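Local coordinates for protein pullulanase (Bacillus acidopullulyticus, PDB 2WAN) that hydrolyses the alpha-1,6-glucosidic linkages of pullulan and probably the branch points of related starch polysaccharides, acting as a debranching glycoside hydrolase, at residues Leu119-Lys123 / Ala279-Val284; Phe142-Thr148 / His286-Ala292. All coordinates share one frame; numbering follows the deposited sequence.

Interaction 1 of 2, residues Leu119-Lys123 / Ala279-Val284; sequences LDDEK and ASAPDV
Leu119 and Glu122 meet Pro282 and Ala281 where the turn of a beta hairpin, strand 114-121 returning as strand 124-129, lies beside the loop running from strand 273-278 toward strand 288-292. All these strands belong to one mixed beta sheet in the first module of the modelled chain, and the contact ties its hairpin turn to the loop.

The apolar part centres on Leu119, whose two methyl groups divide the work. CD2 lies 3.9 Å from Val284 CG1, the two side chains crossing at about a right angle, while CD1 rests more loosely against Pro282 CG. The side chain stretches across to the loop because CG stands anti to the backbone nitrogen (chi1 -173°). Val125 and Ile300 also touch Leu119.

Polar contact centres on one carbonyl. No direct hydrogen bond joins the two segments; instead a water donates to Glu122 O at 3.0 Å and to Pro282 O at 2.9 Å, bridging the two backbones. Two carbons also crowd Glu122 O: Ala281 CA approaches to 3.3 Å in a CA-H...O contact, and Pro282 CD to 3.2 Å.

At the outer margin the extended Lys123 chain runs alongside the loop backbone, with CG 3.8 Å from Ala281 N. Nearby, the extended Glu122 side chain sets OE1 3.5 Å from Ala281 CB.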
ATOM      1  N   LEU A 119      15.928 -22.831  -4.399  1.00 20.81           N
ATOM      2  CA  LEU A 119      15.292 -23.603  -5.442  1.00 21.31           C
ATOM      3  C   LEU A 119      14.168 -22.728  -5.998  1.00 22.81           C
ATOM      4  O   LEU A 119      13.100 -22.591  -5.376  1.00 20.41           O
ATOM      5  CB  LEU A 119      14.772 -24.938  -4.876  1.00 20.69           C
ATOM      6  CG  LEU A 119      14.211 -25.988  -5.842  1.00 20.18           C
ATOM      7  CD1 LEU A 119      15.290 -26.474  -6.851  1.00 21.32           C
ATOM      8  CD2 LEU A 119      13.620 -27.170  -5.064  1.00 20.46           C
ATOM      9  N   ASP A 120      14.423 -22.110  -7.152  1.00 20.87           N
ATOM     10  CA  ASP A 120      13.504 -21.107  -7.714  1.00 21.61           C
ATOM     11  C   ASP A 120      12.629 -21.614  -8.841  1.00 21.72           C
ATOM     12  O   ASP A 120      11.773 -20.886  -9.337  1.00 22.02           O
ATOM     13  CB  ASP A 120      14.257 -19.838  -8.152  1.00 20.99           C
ATOM     14  CG  ASP A 120      14.575 -18.911  -6.989  1.00 22.06           C
ATOM     15  OD1 ASP A 120      13.839 -18.918  -5.964  1.00 24.83           O
ATOM     16  OD2 ASP A 120      15.564 -18.157  -7.092  1.00 22.16           O
ATOM     17  N   ASP A 121      12.854 -22.858  -9.266  1.00 22.14           N
ATOM     18  CA  ASP A 121      11.968 -23.539 -10.209  1.00 23.00           C
ATOM     19  C   ASP A 121      12.127 -25.034  -9.924  1.00 21.27           C
ATOM     20  O   ASP A 121      12.955 -25.418  -9.105  1.00 21.13           O
ATOM     21  CB  ASP A 121      12.330 -23.202 -11.667  1.00 23.98           C
ATOM     22  CG  ASP A 121      11.156 -23.346 -12.628  1.00 25.73           C
ATOM     23  OD1 ASP A 121      11.143 -22.624 -13.649  1.00 31.49           O
ATOM     24  OD2 ASP A 121      10.235 -24.161 -12.382  1.00 33.09           O
ATOM     25  N   GLU A 122      11.333 -25.867 -10.576  1.00 23.75           N
ATOM     26  CA  GLU A 122      11.402 -27.308 -10.331  1.00 28.39           C
ATOM     27  C   GLU A 122      12.822 -27.873 -10.504  1.00 29.19           C
ATOM     28  O   GLU A 122      13.256 -28.706  -9.713  1.00 28.40           O
ATOM     29  CB  GLU A 122      10.380 -28.072 -11.176  1.00 29.25           C
ATOM     30  CG  GLU A 122      10.573 -27.987 -12.670  1.00 33.37           C
ATOM     31  CD  GLU A 122      10.008 -29.198 -13.393  1.00 41.73           C
ATOM     32  OE1 GLU A 122       9.971 -30.296 -12.794  1.00 44.50           O
ATOM     33  OE2 GLU A 122       9.601 -29.049 -14.563  1.00 46.34           O
ATOM     34  N   LYS A 123      13.552 -27.370 -11.501  1.00 29.16           N
ATOM     35  CA  LYS A 123      14.916 -27.840 -11.774  1.00 29.02           C
ATOM     36  C   LYS A 123      15.949 -26.706 -11.844  1.00 29.30           C
ATOM     37  O   LYS A 123      16.947 -26.815 -12.565  1.00 27.52           O
ATOM     38  CB  LYS A 123      14.937 -28.646 -13.082  1.00 31.58           C
ATOM     39  CG  LYS A 123      14.069 -29.904 -13.084  1.00 31.50           C
ATOM     40  CD  LYS A 123      13.962 -30.478 -14.497  1.00 33.80           C
ATOM     41  CE  LYS A 123      13.157 -31.759 -14.526  1.00 40.40           C
ATOM     42  NZ  LYS A 123      12.594 -32.014 -15.879  1.00 43.77           N
ATOM     43  N   ALA A 279      19.063 -32.147 -13.421  1.00 30.85           N
ATOM     44  CA  ALA A 279      18.553 -33.233 -14.272  1.00 31.40           C
ATOM     45  C   ALA A 279      17.148 -33.676 -13.867  1.00 31.08           C
ATOM     46  O   ALA A 279      16.335 -34.027 -14.720  1.00 30.28           O
ATOM     47  CB  ALA A 279      19.515 -34.430 -14.273  1.00 31.80           C
ATOM     48  N   SER A 280      16.871 -33.635 -12.564  1.00 30.90           N
ATOM     49  CA  SER A 280      15.552 -33.984 -12.037  1.00 30.54           C
ATOM     50  C   SER A 280      15.099 -32.960 -10.996  1.00 29.07           C
ATOM     51  O   SER A 280      15.929 -32.257 -10.402  1.00 28.25           O
ATOM     52  CB  SER A 280      15.572 -35.386 -11.417  1.00 30.02           C
ATOM     53  OG  SER A 280      16.483 -35.438 -10.330  1.00 32.30           O
ATOM     54  N   ALA A 281      13.788 -32.902 -10.780  1.00 28.26           N
ATOM     55  CA  ALA A 281      13.171 -31.996  -9.800  1.00 27.01           C
ATOM     56  C   ALA A 281      13.255 -32.540  -8.369  1.00 26.10           C
ATOM     57  O   ALA A 281      12.672 -33.589  -8.073  1.00 26.73           O
ATOM     58  CB  ALA A 281      11.726 -31.739 -10.183  1.00 27.19           C
ATOM     59  N   PRO A 282      13.992 -31.848  -7.476  1.00 26.53           N
ATOM     60  CA  PRO A 282      14.108 -32.344  -6.099  1.00 26.83           C
ATOM     61  C   PRO A 282      12.789 -32.269  -5.325  1.00 26.82           C
ATOM     62  O   PRO A 282      11.884 -31.527  -5.711  1.00 25.05           O
ATOM     63  CB  PRO A 282      15.138 -31.408  -5.456  1.00 27.67           C
ATOM     64  CG  PRO A 282      15.785 -30.663  -6.574  1.00 27.76           C
ATOM     65  CD  PRO A 282      14.799 -30.635  -7.701  1.00 26.09           C
ATOM     66  N   ASP A 283      12.694 -33.059  -4.258  1.00 26.16           N
ATOM     67  CA  ASP A 283      11.555 -33.046  -3.342  1.00 26.90           C
ATOM     68  C   ASP A 283      11.715 -31.859  -2.388  1.00 23.52           C
ATOM     69  O   ASP A 283      12.681 -31.795  -1.617  1.00 23.58           O
ATOM     70  CB  ASP A 283      11.516 -34.384  -2.578  1.00 25.65           C
ATOM     71  CG  ASP A 283      10.289 -34.537  -1.682  1.00 33.51           C
ATOM     72  OD1 ASP A 283       9.817 -33.536  -1.092  1.00 25.16           O
ATOM     73  OD2 ASP A 283       9.804 -35.689  -1.558  1.00 33.51           O
ATOM     74  N   VAL A 284      10.774 -30.913  -2.448  1.00 24.14           N
ATOM     75  CA  VAL A 284      10.862 -29.674  -1.655  1.00 23.45           C
ATOM     76  C   VAL A 284      10.757 -29.878  -0.137  1.00 23.42           C
ATOM     77  O   VAL A 284      11.018 -28.944   0.633  1.00 21.07           O
ATOM     78  CB  VAL A 284       9.842 -28.588  -2.117  1.00 22.09           C
ATOM     79  CG1 VAL A 284      10.130 -28.160  -3.556  1.00 23.32           C
ATOM     80  CG2 VAL A 284       8.407 -29.070  -1.988  1.00 24.68           C
TER
HETATM   81  O   HOH W   1      11.433 -29.252  -7.457  1.00 23.04           O

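Interaction 2 of 2, residues Phe142-Thr148 / His286-Ala292; sequences FTVIDKT and HNLDVAA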
ATOM      1  N   PHE A 142      29.893 -28.006 -10.106  1.00 36.39           N
ATOM      2  CA  PHE A 142      28.778 -27.946  -9.149  1.00 35.37           C
ATOM      3  C   PHE A 142      28.130 -29.304  -8.934  1.00 35.02           C
ATOM      4  O   PHE A 142      27.921 -30.049  -9.890  1.00 36.28           O
ATOM      5  CB  PHE A 142      27.715 -26.944  -9.604  1.00 33.68           C
ATOM      6  CG  PHE A 142      28.052 -25.520  -9.290  1.00 31.46           C
ATOM      7  CD1 PHE A 142      27.716 -24.972  -8.061  1.00 32.55           C
ATOM      8  CD2 PHE A 142      28.696 -24.720 -10.231  1.00 32.63           C
ATOM      9  CE1 PHE A 142      28.017 -23.646  -7.763  1.00 33.72           C
ATOM     10  CE2 PHE A 142      29.001 -23.391  -9.943  1.00 33.66           C
ATOM     11  CZ  PHE A 142      28.666 -22.853  -8.706  1.00 34.65           C
ATOM     12  N   THR A 143      27.810 -29.603  -7.673  1.00 34.81           N
ATOM     13  CA  THR A 143      27.071 -30.820  -7.306  1.00 35.10           C
ATOM     14  C   THR A 143      25.857 -30.508  -6.426  1.00 34.96           C
ATOM     15  O   THR A 143      25.875 -29.552  -5.642  1.00 34.89           O
ATOM     16  CB  THR A 143      27.956 -31.850  -6.561  1.00 33.72           C
ATOM     17  OG1 THR A 143      28.573 -31.230  -5.425  1.00 35.82           O
ATOM     18  CG2 THR A 143      29.038 -32.416  -7.485  1.00 36.45           C
ATOM     19  N   VAL A 144      24.815 -31.324  -6.569  1.00 34.81           N
ATOM     20  CA  VAL A 144      23.621 -31.245  -5.723  1.00 34.13           C
ATOM     21  C   VAL A 144      23.293 -32.646  -5.199  1.00 34.79           C
ATOM     22  O   VAL A 144      23.267 -33.614  -5.970  1.00 34.49           O
ATOM     23  CB  VAL A 144      22.401 -30.644  -6.491  1.00 34.47           C
ATOM     24  CG1 VAL A 144      21.102 -30.806  -5.700  1.00 33.71           C
ATOM     25  CG2 VAL A 144      22.633 -29.168  -6.808  1.00 32.36           C
ATOM     26  N   ILE A 145      23.067 -32.745  -3.891  1.00 33.71           N
ATOM     27  CA  ILE A 145      22.670 -34.002  -3.265  1.00 34.12           C
ATOM     28  C   ILE A 145      21.403 -33.825  -2.414  1.00 34.07           C
ATOM     29  O   ILE A 145      21.246 -32.824  -1.708  1.00 34.00           O
ATOM     30  CB  ILE A 145      23.708 -34.577  -2.505  1.00 20.00           C
ATOM     31  CG1 ILE A 145      23.341 -35.983  -2.099  1.00 20.00           C
ATOM     32  CG2 ILE A 145      23.995 -33.765  -1.307  1.00 20.00           C
ATOM     33  CD1 ILE A 145      24.399 -36.672  -1.553  1.00 20.00           C
ATOM     34  N   ASP A 146      20.492 -34.786  -2.514  1.00 31.57           N
ATOM     35  CA  ASP A 146      19.392 -34.895  -1.562  1.00 31.22           C
ATOM     36  C   ASP A 146      19.884 -35.675  -0.343  1.00 32.04           C
ATOM     37  O   ASP A 146      19.975 -36.906  -0.384  1.00 34.21           O
ATOM     38  CB  ASP A 146      18.199 -35.593  -2.223  1.00 30.21           C
ATOM     39  CG  ASP A 146      17.024 -35.806  -1.272  1.00 25.93           C
ATOM     40  OD1 ASP A 146      17.180 -35.666  -0.038  1.00 30.61           O
ATOM     41  OD2 ASP A 146      15.933 -36.128  -1.777  1.00 26.83           O
ATOM     42  N   LYS A 147      20.204 -34.960   0.733  1.00 32.79           N
ATOM     43  CA  LYS A 147      20.764 -35.569   1.945  1.00 36.10           C
ATOM     44  C   LYS A 147      19.794 -36.474   2.715  1.00 37.15           C
ATOM     45  O   LYS A 147      20.219 -37.252   3.579  1.00 37.26           O
ATOM     46  CB  LYS A 147      21.345 -34.503   2.879  1.00 37.02           C
ATOM     47  CG  LYS A 147      22.645 -33.873   2.379  1.00 42.75           C
ATOM     48  CD  LYS A 147      23.547 -33.428   3.526  1.00 49.02           C
ATOM     49  CE  LYS A 147      23.015 -32.183   4.231  1.00 55.55           C
ATOM     50  NZ  LYS A 147      23.863 -31.765   5.384  1.00 58.10           N
ATOM     51  N   THR A 148      18.504 -36.367   2.405  1.00 36.94           N
ATOM     52  CA  THR A 148      17.480 -37.221   3.014  1.00 38.37           C
ATOM     53  C   THR A 148      17.570 -38.661   2.490  1.00 39.99           C
ATOM     54  O   THR A 148      17.535 -39.610   3.275  1.00 41.72           O
ATOM     55  CB  THR A 148      16.053 -36.644   2.800  1.00 36.26           C
ATOM     56  OG1 THR A 148      16.012 -35.298   3.292  1.00 29.12           O
ATOM     57  CG2 THR A 148      14.999 -37.473   3.534  1.00 35.91           C
ATOM     58  N   HIS A 286      12.626 -32.262   1.323  1.00 27.05           N
ATOM     59  CA  HIS A 286      13.864 -32.960   1.661  1.00 29.44           C
ATOM     60  C   HIS A 286      15.006 -32.015   2.024  1.00 30.44           C
ATOM     61  O   HIS A 286      14.915 -30.794   1.832  1.00 26.83           O
ATOM     62  CB  HIS A 286      14.275 -33.885   0.502  1.00 29.67           C
ATOM     63  CG  HIS A 286      13.479 -35.153   0.417  1.00 36.55           C
ATOM     64  ND1 HIS A 286      12.353 -35.390   1.182  1.00 37.43           N
ATOM     65  CD2 HIS A 286      13.635 -36.248  -0.365  1.00 32.53           C
ATOM     66  CE1 HIS A 286      11.861 -36.579   0.883  1.00 36.78           C
ATOM     67  NE2 HIS A 286      12.619 -37.120  -0.054  1.00 40.37           N
ATOM     68  N   ASN A 287      16.080 -32.588   2.565  1.00 30.49           N
ATOM     69  CA  ASN A 287      17.282 -31.836   2.887  1.00 33.08           C
ATOM     70  C   ASN A 287      18.192 -31.782   1.666  1.00 33.38           C
ATOM     71  O   ASN A 287      18.897 -32.748   1.357  1.00 34.92           O
ATOM     72  CB  ASN A 287      18.007 -32.476   4.071  1.00 33.16           C
ATOM     73  CG  ASN A 287      19.165 -31.634   4.582  1.00 35.31           C
ATOM     74  OD1 ASN A 287      19.346 -30.477   4.190  1.00 33.23           O
ATOM     75  ND2 ASN A 287      19.953 -32.216   5.474  1.00 37.15           N
ATOM     76  N   LEU A 288      18.164 -30.653   0.962  1.00 32.69           N
ATOM     77  CA  LEU A 288      18.901 -30.524  -0.296  1.00 30.98           C
ATOM     78  C   LEU A 288      20.116 -29.633  -0.088  1.00 31.64           C
ATOM     79  O   LEU A 288      20.035 -28.610   0.600  1.00 29.34           O
ATOM     80  CB  LEU A 288      17.992 -29.979  -1.410  1.00 31.06           C
ATOM     81  CG  LEU A 288      16.561 -30.535  -1.548  1.00 30.14           C
ATOM     82  CD1 LEU A 288      15.727 -29.684  -2.490  1.00 29.65           C
ATOM     83  CD2 LEU A 288      16.542 -32.007  -1.991  1.00 31.80           C
ATOM     84  N   ASP A 289      21.245 -30.036  -0.671  1.00 31.49           N
ATOM     85  CA  ASP A 289      22.509 -29.313  -0.520  1.00 30.72           C
ATOM     86  C   ASP A 289      23.173 -29.075  -1.866  1.00 29.08           C
ATOM     87  O   ASP A 289      23.044 -29.886  -2.782  1.00 27.47           O
ATOM     88  CB  ASP A 289      23.474 -30.082   0.386  1.00 33.20           C
ATOM     89  CG  ASP A 289      23.458 -29.588   1.817  1.00 37.61           C
ATOM     90  OD1 ASP A 289      24.528 -29.611   2.461  1.00 46.70           O
ATOM     91  OD2 ASP A 289      22.384 -29.177   2.306  1.00 44.71           O
ATOM     92  N   VAL A 290      23.878 -27.954  -1.974  1.00 28.48           N
ATOM     93  CA  VAL A 290      24.643 -27.641  -3.175  1.00 30.30           C
ATOM     94  C   VAL A 290      26.081 -27.315  -2.785  1.00 29.17           C
ATOM     95  O   VAL A 290      26.332 -26.741  -1.728  1.00 28.90           O
ATOM     96  CB  VAL A 290      23.997 -26.483  -4.007  1.00 29.72           C
ATOM     97  CG1 VAL A 290      23.960 -25.193  -3.209  1.00 25.49           C
ATOM     98  CG2 VAL A 290      24.726 -26.286  -5.345  1.00 31.64           C
ATOM     99  N   ALA A 291      27.021 -27.730  -3.631  1.00 31.60           N
ATOM    100  CA  ALA A 291      28.430 -27.426  -3.438  1.00 32.45           C
ATOM    101  C   ALA A 291      29.096 -27.227  -4.792  1.00 32.11           C
ATOM    102  O   ALA A 291      28.538 -27.594  -5.831  1.00 31.42           O
ATOM    103  CB  ALA A 291      29.122 -28.558  -2.665  1.00 32.72           C
ATOM    104  N   ALA A 292      30.282 -26.625  -4.760  1.00 35.10           N
ATOM    105  CA  ALA A 292      31.186 -26.569  -5.911  1.00 36.28           C
ATOM    106  C   ALA A 292      32.619 -26.775  -5.424  1.00 36.96           C
ATOM    107  O   ALA A 292      32.909 -26.587  -4.235  1.00 35.64           O
ATOM    108  CB  ALA A 292      31.048 -25.243  -6.649  1.00 35.54           C
TER
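Asn287 O accepts the shortest bond of this contact, 2.6 Å from Lys147 N, met almost straight on from the carbonyl although the bond is bent at the hydrogen (139°). One residue further, Thr148 OG1 accepts from Asn287 N at 2.8 Å in a nearly linear bond (174°). Together they fasten the two chains just beyond the end of an antiparallel pair, strands 142-146 and 288-292, which sit side by side in the mixed sheet of the first modelled module. Within the pair, Thr143 with Ala291 and Ile145 with Asp289 each exchange two backbone hydrogen bonds.

Val144, Val290, Phe142 and Ala292 share the buried face. Ala292 CB sits over one face of the Phe142 ring, 3.7 Å from its centre and offset toward the rim, while Val290 CG2 comes to the ring edge and also touches Val144 CG2 at 3.9 Å. Val274 and Leu276 of strand 273-278 pack on the ring as well.

On the same face Asp146 closes an Asx turn, OD1 accepting Thr148 N at 2.9 Å, and Leu288 CD2 lies against its CG. With an alanine at Asp146, Thr148 N would probably lose this acceptor and the turn that presents OG1 to Asn287 would be freer to move, while the carboxylate carbon against Leu288 CD2 would be gone.

Beyond the strand end Lys147 bends at chi3 (-73°), bringing CE to 3.3 Å from Asn287 ND2, and NZ makes a long salt bridge, 3.7 Å, to Asp289 OD1, on the face of Thr143 and Ile145. Asn287 OD1 bonds Asn385 ND2, within the carbohydrate-binding module 48 sequence region. The pair's hold therefore rests on backbone bonds and the apolar face, with the lysine-aspartate attraction probably a minor addition.

The loop 279-284 of interaction 1 leads within a few residues into segment 286-292 of interaction 2, and the centres of the two contacts are about 11 Å apart. Leu288 CD1 is their meeting point: it packs 3.5 Å from Pro282 CB and 4.2 Å from Leu119 CD2, joining the apolar cores. Both contacts reach one mixed sheet, whose strands up to 152-160 and from 273-278 onward come together although a separate four-stranded sheet, within 192-253, lies between them in the chain. They lie far out, about 33 and 39 Å from the centre of the chain, and neither uses any strand of the eight-stranded parallel barrel of the alpha-amylase domain.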